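Local coordinates for EGF family domain-containing protein (Toxoplasma gondii, PDB 4Z80) that binds a peptide of the rhoptry neck protein RON2L1 as the apical membrane antigen AMA4, probably at the moving junction of host-cell invasion, at residues A[11-16]-A[460-466]; A[117-121]-A[217-221]. One frame throughout, in Å; residues are numbered along the deposited sequence.

Contacts 1 and 2 lie on opposite sides of the chain's centre, about 44 Å apart between their centres, and share no helix or strand. Both are partly buried. In contact 1 the N-terminal helix 8-16 meets a short 3-10 segment close to the C-terminal end of the model; apolar packing of a tyrosine, an isoleucine and an alanine does much of the work, with one arginine and one tyrosine hydroxyl adding bonds to backbone atoms. Contact 2, nearer the centre and nested in the loop that contact 1 closes, joins the end of a 3-10 turn and the loop after it to a two-residue strand almost wholly by polar means: a main-chain bond, a buried glutamate and three waters.

Contact 1 (A[11-16]-A[460-466]); sequences SRATYM and PDSIAVL
Ser-11 opens the contact at its exposed margin, where its CB rests 4.1 Å from CG1 of Ile-463. One residue on, Arg-12 reaches along the 3-10 turn with CG anti to the backbone N (chi1 174°) and the chain bent only at chi3, which brings the guanidinium to Ile-463 O and beside Leu-466. Its NE donates to Ile-463 O at 2.6 Å, a short but bent bond (132° at the hydrogen), the oxygen lying somewhat out of the guanidinium plane. Leu-466 CD2, 3.3 Å from Arg-12 NH2, puts an apolar branch over one guanidinium face, toward its rim. The pairing thus joins the two ends of the modelled chain: helix 8-16 lies against segment 460-466, whose Ala-464 and Leu-466 share backbone hydrogen bonds with Leu-437 of strand 436-440. Tyr-15, a helical turn beyond Ser-11, lays its ring along 461-464. Asp-461 CB stands over one face, 3.7 Å from the ring centroid, in a CH-pi contact, while Asp-461 N donates to Tyr-15 OH at 3.0 Å. The Asp-461 carboxylate closes an Asx turn, OD1 accepting from Ile-463 N. Ile-463 CG2 meets Tyr-15 CB, and Ala-464 CB packs both against Tyr-15 CE2 and, at 3.7 Å, against SD of the folded Met-16 chain.

Contact 2 (A[117-121]-A[217-221]); sequences WKNEI and HKGYD
Glu-120 lays its side chain across Gly-219 to reach the backbone of Tyr-220. The chain is extended beyond CG, and Glu-120 CD comes within 3.2 Å of Gly-219 CA, an approach possible because the glycine has no side chain to run into the carboxylate. OE1 accepts from Tyr-220 N at 2.8 Å, the donor standing 60° out of the carboxylate plane. The same oxygen meets the Tyr-220 ring at its edge, in the ring plane, 3.4 Å from CD1; the ring is placed there by a chi1 of 86°, which sets CG between the backbone N and the carbonyl carbon. Water 3 bridges OE2 and Tyr-220 O, and OE2 has a further, weak bond from Ala-155 N. At the backbone, Glu-120 N donates to Lys-218 O at 3.0 Å in a nearly straight bond. Asn-119 and Lys-218 lie side by side and point the same way, joined through water: Asn-119 OD1 accepts from water 1, held also by Lys-218 N, and from water 2, held also by Lys-218 NZ. The amide's rotation is fixed by ND2, which donates to Ile-148 O. His-217 CB touches Lys-118 O at 3.8 Å, and His-217 NE2 is hydrogen-bonded to Glu-288 OE2. Strand 218-219 pairs antiparallel with strand 238-239, while residues 117-121 are bonded through their backbone to the loop of Gly-150 to Ala-152; Arg-290 of strand 289-291 touches both Trp-117 and His-217 and takes Lys-118 O as acceptor.

Contact 1 (A[11-16]-A[460-466])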
# COMPACT_ATOMS: atom_id res chain seq x y z
N SER A 11 25.12 -17.51 -10.97
CA SER A 11 24.75 -16.94 -9.69
C SER A 11 24.58 -15.44 -9.78
O SER A 11 23.69 -14.88 -9.13
CB SER A 11 25.81 -17.28 -8.64
OG SER A 11 25.77 -18.66 -8.33
N ARG A 12 25.41 -14.79 -10.58
CA ARG A 12 25.32 -13.36 -10.79
C ARG A 12 24.00 -13.00 -11.45
O ARG A 12 23.32 -12.06 -11.03
CB ARG A 12 26.49 -12.86 -11.64
CG ARG A 12 26.42 -11.39 -12.03
CD ARG A 12 27.71 -10.90 -12.65
NE ARG A 12 28.85 -11.23 -11.79
CZ ARG A 12 29.74 -12.19 -12.04
NH1 ARG A 12 29.69 -12.91 -13.15
NH2 ARG A 12 30.71 -12.40 -11.16
N ALA A 13 23.63 -13.74 -12.49
CA ALA A 13 22.37 -13.50 -13.18
C ALA A 13 21.18 -13.69 -12.24
O ALA A 13 20.23 -12.91 -12.25
CB ALA A 13 22.24 -14.41 -14.40
N THR A 14 21.23 -14.73 -11.42
CA THR A 14 20.15 -15.00 -10.47
C THR A 14 20.00 -13.85 -9.48
O THR A 14 18.88 -13.43 -9.18
CB THR A 14 20.41 -16.32 -9.71
OG1 THR A 14 20.29 -17.41 -10.62
CG2 THR A 14 19.41 -16.52 -8.57
N TYR A 15 21.12 -13.34 -8.98
CA TYR A 15 21.09 -12.21 -8.06
C TYR A 15 20.57 -10.95 -8.75
O TYR A 15 19.70 -10.26 -8.22
CB TYR A 15 22.49 -11.95 -7.47
CG TYR A 15 22.57 -10.65 -6.68
CD1 TYR A 15 22.03 -10.54 -5.41
CD2 TYR A 15 23.16 -9.52 -7.24
CE1 TYR A 15 22.09 -9.34 -4.70
CE2 TYR A 15 23.23 -8.33 -6.53
CZ TYR A 15 22.68 -8.24 -5.27
OH TYR A 15 22.76 -7.04 -4.59
N MET A 16 21.09 -10.65 -9.94
CA MET A 16 20.76 -9.39 -10.61
C MET A 16 19.32 -9.35 -11.10
O MET A 16 18.80 -8.27 -11.40
CB MET A 16 21.71 -9.15 -11.78
CG MET A 16 23.12 -8.77 -11.35
SD MET A 16 23.23 -7.25 -10.41
CE MET A 16 22.70 -6.03 -11.63
N PRO A 460 25.96 -3.88 -2.63
CA PRO A 460 25.29 -5.02 -3.25
C PRO A 460 25.99 -6.30 -2.84
O PRO A 460 27.07 -6.23 -2.25
CB PRO A 460 25.47 -4.76 -4.74
CG PRO A 460 26.81 -4.08 -4.80
CD PRO A 460 26.88 -3.21 -3.56
N ASP A 461 25.40 -7.45 -3.13
CA ASP A 461 26.12 -8.71 -3.04
C ASP A 461 27.33 -8.64 -3.99
O ASP A 461 27.19 -8.25 -5.15
CB ASP A 461 25.20 -9.88 -3.39
CG ASP A 461 25.79 -11.23 -3.02
OD1 ASP A 461 26.93 -11.52 -3.43
OD2 ASP A 461 25.10 -11.99 -2.32
N SER A 462 28.51 -9.02 -3.50
CA SER A 462 29.73 -8.93 -4.30
C SER A 462 29.69 -9.81 -5.56
O SER A 462 30.47 -9.59 -6.48
CB SER A 462 30.95 -9.30 -3.44
OG SER A 462 30.85 -10.61 -2.93
N ILE A 463 28.78 -10.78 -5.61
CA ILE A 463 28.60 -11.59 -6.82
C ILE A 463 28.28 -10.71 -8.04
O ILE A 463 28.59 -11.08 -9.18
CB ILE A 463 27.48 -12.63 -6.63
CG1 ILE A 463 27.46 -13.66 -7.77
CG2 ILE A 463 26.11 -11.97 -6.54
CD1 ILE A 463 28.76 -14.43 -7.95
N ALA A 464 27.69 -9.55 -7.79
CA ALA A 464 27.30 -8.63 -8.88
C ALA A 464 28.46 -7.87 -9.50
O ALA A 464 28.35 -7.40 -10.63
CB ALA A 464 26.28 -7.65 -8.36
N VAL A 465 29.55 -7.73 -8.76
CA VAL A 465 30.60 -6.79 -9.11
C VAL A 465 31.68 -7.45 -9.97
O VAL A 465 32.19 -8.53 -9.64
CB VAL A 465 31.21 -6.17 -7.84
CG1 VAL A 465 32.34 -5.22 -8.17
CG2 VAL A 465 30.14 -5.43 -7.05
N LEU A 466 31.99 -6.82 -11.10
CA LEU A 466 33.05 -7.26 -12.00
C LEU A 466 33.98 -6.10 -12.30
O LEU A 466 33.57 -4.94 -12.24
CB LEU A 466 32.48 -7.83 -13.30
CG LEU A 466 31.72 -9.14 -13.22
CD1 LEU A 466 31.04 -9.44 -14.55
CD2 LEU A 466 32.64 -10.29 -12.83

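Contact 2 (A[117-121]-A[217-221])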
# COMPACT_ATOMS: atom_id res chain seq x y z
N TRP A 117 -1.52 11.70 5.23
CA TRP A 117 -2.13 10.44 4.82
C TRP A 117 -2.57 9.58 6.01
O TRP A 117 -3.46 8.74 5.86
CB TRP A 117 -1.17 9.63 3.93
CG TRP A 117 0.03 9.08 4.65
CD1 TRP A 117 1.25 9.66 4.77
CD2 TRP A 117 0.10 7.83 5.37
NE1 TRP A 117 2.09 8.86 5.51
CE2 TRP A 117 1.41 7.73 5.89
CE3 TRP A 117 -0.80 6.80 5.61
CZ2 TRP A 117 1.83 6.63 6.64
CZ3 TRP A 117 -0.38 5.71 6.36
CH2 TRP A 117 0.92 5.63 6.87
N LYS A 118 -1.98 9.80 7.17
CA LYS A 118 -2.27 8.97 8.34
C LYS A 118 -3.67 9.18 8.90
O LYS A 118 -4.17 8.32 9.63
CB LYS A 118 -1.24 9.21 9.43
CG LYS A 118 0.14 8.75 9.05
CD LYS A 118 1.12 8.96 10.18
CE LYS A 118 2.52 8.57 9.76
NZ LYS A 118 3.51 8.86 10.83
N ASN A 119 -4.28 10.33 8.62
CA ASN A 119 -5.67 10.54 9.03
C ASN A 119 -6.58 9.63 8.22
O ASN A 119 -6.27 9.29 7.08
CB ASN A 119 -6.10 11.99 8.83
CG ASN A 119 -5.30 12.97 9.65
OD1 ASN A 119 -4.43 12.60 10.44
ND2 ASN A 119 -5.57 14.26 9.44
N GLU A 120 -7.71 9.22 8.79
CA GLU A 120 -8.63 8.37 8.06
C GLU A 120 -9.29 9.09 6.89
O GLU A 120 -9.35 10.33 6.84
CB GLU A 120 -9.72 7.82 8.98
CG GLU A 120 -9.24 6.68 9.86
CD GLU A 120 -10.38 6.02 10.62
OE1 GLU A 120 -11.54 6.40 10.41
OE2 GLU A 120 -10.09 5.13 11.43
N ILE A 121 -9.80 8.30 5.96
CA ILE A 121 -10.59 8.81 4.85
C ILE A 121 -11.96 9.30 5.28
O ILE A 121 -12.42 9.01 6.39
CB ILE A 121 -10.77 7.72 3.75
CG1 ILE A 121 -11.60 6.53 4.28
CG2 ILE A 121 -9.40 7.25 3.26
CD1 ILE A 121 -11.90 5.45 3.23
N HIS A 217 -4.03 7.51 15.77
CA HIS A 217 -4.39 8.28 14.57
C HIS A 217 -5.78 8.89 14.67
O HIS A 217 -6.62 8.42 15.44
CB HIS A 217 -4.33 7.38 13.34
CG HIS A 217 -3.05 6.61 13.22
ND1 HIS A 217 -1.83 7.22 13.04
CD2 HIS A 217 -2.81 5.28 13.26
CE1 HIS A 217 -0.89 6.29 12.98
NE2 HIS A 217 -1.46 5.11 13.11
N LYS A 218 -6.03 9.93 13.88
CA LYS A 218 -7.34 10.55 13.81
C LYS A 218 -8.27 9.72 12.93
O LYS A 218 -7.99 9.51 11.75
CB LYS A 218 -7.23 11.98 13.28
CG LYS A 218 -6.49 12.91 14.23
CD LYS A 218 -6.11 14.23 13.55
CE LYS A 218 -4.99 14.94 14.31
NZ LYS A 218 -3.72 14.15 14.31
N GLY A 219 -9.37 9.25 13.51
CA GLY A 219 -10.28 8.36 12.82
C GLY A 219 -11.74 8.59 13.17
O GLY A 219 -12.08 9.48 13.94
N TYR A 220 -12.60 7.77 12.57
CA TYR A 220 -14.03 7.96 12.73
C TYR A 220 -14.47 7.55 14.13
O TYR A 220 -13.83 6.74 14.78
CB TYR A 220 -14.81 7.20 11.66
CG TYR A 220 -15.15 5.73 11.90
CD1 TYR A 220 -14.21 4.73 11.75
CD2 TYR A 220 -16.46 5.36 12.21
CE1 TYR A 220 -14.54 3.40 11.93
CE2 TYR A 220 -16.80 4.04 12.39
CZ TYR A 220 -15.84 3.06 12.25
OH TYR A 220 -16.20 1.74 12.43
N ASP A 221 -15.55 8.19 14.58
CA ASP A 221 -16.13 7.93 15.89
C ASP A 221 -17.04 6.71 15.79
O ASP A 221 -18.22 6.82 15.50
CB ASP A 221 -16.90 9.17 16.35
CG ASP A 221 -17.53 9.01 17.72
OD1 ASP A 221 -17.31 7.96 18.36
OD2 ASP A 221 -18.22 9.95 18.16
O HOH W 1 -3.77 11.01 12.45
O HOH W 2 -2.47 14.36 11.76
O HOH W 3 -11.53 5.14 13.95